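Local coordinates for putative lipoprotein (Bacteroides fragilis, PDB 3QNK) that is a putative SusD-family lipoprotein that probably takes part in capturing glycans at the outer membrane, at residues C205-V208 / Y209-G212. Residues are numbered along the deposited sequence; the frame is centred on the assembly and turned at random.
Sequences CAEV and YKLG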
ATOM      1  N   CYS B 205      22.882 -17.384 -21.874  1.00 55.02           N
ATOM      2  CA  CYS B 205      23.936 -16.407 -22.143  1.00 53.88           C
ATOM      3  C   CYS B 205      24.357 -16.477 -23.605  1.00 61.70           C
ATOM      4  O   CYS B 205      24.525 -15.429 -24.231  1.00 64.06           O
ATOM      5  CB  CYS B 205      25.128 -16.631 -21.218  1.00 52.69           C
ATOM      6  SG  CYS B 205      24.813 -16.237 -19.488  1.00 54.44           S
ATOM      7  N   ALA B 206      24.482 -17.706 -24.164  1.00 58.82           N
ATOM      8  CA  ALA B 206      24.879 -17.947 -25.566  1.00 59.71           C
ATOM      9  C   ALA B 206      23.915 -17.242 -26.529  1.00 67.81           C
ATOM     10  O   ALA B 206      24.333 -16.722 -27.570  1.00 68.09           O
ATOM     11  CB  ALA B 206      24.923 -19.441 -25.855  1.00 60.18           C
ATOM     12  N   GLU B 207      22.627 -17.181 -26.134  1.00 64.34           N
ATOM     13  CA  GLU B 207      21.590 -16.545 -26.921  1.00 64.04           C
ATOM     14  C   GLU B 207      21.739 -15.023 -26.949  1.00 66.13           C
ATOM     15  O   GLU B 207      21.593 -14.425 -28.008  1.00 68.82           O
ATOM     16  CB  GLU B 207      20.205 -16.948 -26.404  1.00 64.82           C
ATOM     17  CG  GLU B 207      19.855 -18.390 -26.723  1.00 70.96           C
ATOM     18  CD  GLU B 207      19.989 -18.812 -28.169  1.00 83.98           C
ATOM     19  OE1 GLU B 207      19.590 -18.038 -29.072  1.00 83.58           O
ATOM     20  OE2 GLU B 207      20.501 -19.930 -28.395  1.00 74.40           O
ATOM     21  N   VAL B 208      22.072 -14.407 -25.816  1.00 59.28           N
ATOM     22  CA  VAL B 208      22.237 -12.955 -25.702  1.00 57.73           C
ATOM     23  C   VAL B 208      23.483 -12.479 -26.497  1.00 63.29           C
ATOM     24  O   VAL B 208      23.460 -11.389 -27.105  1.00 63.66           O
ATOM     25  CB  VAL B 208      22.282 -12.524 -24.220  1.00 58.08           C
ATOM     26  CG1 VAL B 208      22.291 -11.002 -24.083  1.00 57.22           C
ATOM     27  CG2 VAL B 208      21.108 -13.113 -23.461  1.00 56.72           C
ATOM     28  N   TYR B 209      24.535 -13.335 -26.550  1.00 58.92           N
ATOM     29  CA  TYR B 209      25.763 -13.023 -27.281  1.00 58.81           C
ATOM     30  C   TYR B 209      25.504 -12.851 -28.790  1.00 66.34           C
ATOM     31  O   TYR B 209      26.260 -12.149 -29.479  1.00 68.30           O
ATOM     32  CB  TYR B 209      26.822 -14.111 -27.060  1.00 58.33           C
ATOM     33  CG  TYR B 209      27.353 -14.236 -25.644  1.00 56.57           C
ATOM     34  CD1 TYR B 209      27.733 -13.109 -24.912  1.00 56.12           C
ATOM     35  CD2 TYR B 209      27.555 -15.485 -25.065  1.00 57.11           C
ATOM     36  CE1 TYR B 209      28.264 -13.225 -23.624  1.00 54.79           C
ATOM     37  CE2 TYR B 209      28.044 -15.611 -23.763  1.00 56.86           C
ATOM     38  CZ  TYR B 209      28.409 -14.480 -23.048  1.00 61.43           C
ATOM     39  OH  TYR B 209      28.912 -14.623 -21.772  1.00 57.53           O
ATOM     40  N   LYS B 210      24.423 -13.466 -29.286  1.00 61.82           N
ATOM     41  CA  LYS B 210      24.024 -13.435 -30.685  1.00 63.59           C
ATOM     42  C   LYS B 210      23.114 -12.232 -31.028  1.00 70.14           C
ATOM     43  O   LYS B 210      22.910 -11.946 -32.217  1.00 73.48           O
ATOM     44  CB  LYS B 210      23.273 -14.746 -31.035  1.00 65.92           C
ATOM     45  CG  LYS B 210      24.094 -16.022 -30.890  1.00 75.60           C
ATOM     46  CD  LYS B 210      23.233 -17.266 -31.107  1.00 85.92           C
ATOM     47  CE  LYS B 210      23.865 -18.498 -30.494  1.00107.16           C
ATOM     48  NZ  LYS B 210      22.936 -19.662 -30.522  1.00117.35           N
ATOM     49  N   LEU B 211      22.578 -11.539 -30.013  1.00 63.99           N
ATOM     50  CA  LEU B 211      21.584 -10.485 -30.213  1.00 63.63           C
ATOM     51  C   LEU B 211      22.139  -9.057 -30.416  1.00 67.05           C
ATOM     52  O   LEU B 211      21.364  -8.084 -30.359  1.00 66.59           O
ATOM     53  CB  LEU B 211      20.582 -10.514 -29.047  1.00 62.25           C
ATOM     54  CG  LEU B 211      19.700 -11.752 -29.053  1.00 65.95           C
ATOM     55  CD1 LEU B 211      18.941 -11.894 -27.773  1.00 63.26           C
ATOM     56  CD2 LEU B 211      18.795 -11.794 -30.281  1.00 68.16           C
ATOM     57  N   GLY B 212      23.430  -8.954 -30.736  1.00 62.02           N
ATOM     58  CA  GLY B 212      24.063  -7.670 -31.004  1.00 61.55           C
ATOM     59  C   GLY B 212      24.198  -6.690 -29.849  1.00 66.31           C
ATOM     60  O   GLY B 212      24.184  -5.475 -30.063  1.00 66.08           O
TER
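Leu211 N donates a hydrogen bond to Val208 O at 3.0 Å, one of two i to i+3 backbone bonds here; in the other, Lys210 N reaches Glu207 O at 3.2 Å. One step earlier the spacing is still i to i+4, the backbone N of Tyr209 bonding Cys205 O at 3.1 Å. Near the C-terminal end of helix 198-209 the bonding thus shifts from i to i+4 to i to i+3, as in a 3-10-type turn. The tyrosine ring merely lies with one face over Cys205 O, which sits off-centre toward the rim. With CG of Tyr209 beside its own backbone N (chi1 -66°), the ring lies back along the preceding turn, and its CE2 atom lies 4.0 Å from CB of Cys205. Beyond, the phenol hydroxyl hydrogen-bonds Asp398 and the ring meets Tyr395, both on helix 391-405, where Ile394 also touches Cys205 and Val208. On another side, the extended Lys210 chain runs back past Ala206 O to place NZ 3.2 Å from Glu207 OE2, a salt bridge approached from above the carboxylate plane. Glu207 folds up to it through a bend at chi2 (-53°). Lys210 and Glu207 therefore probably offset each other's charge at the partly exposed surface, while Tyr209 ties the other side of the turn to helix 391-405.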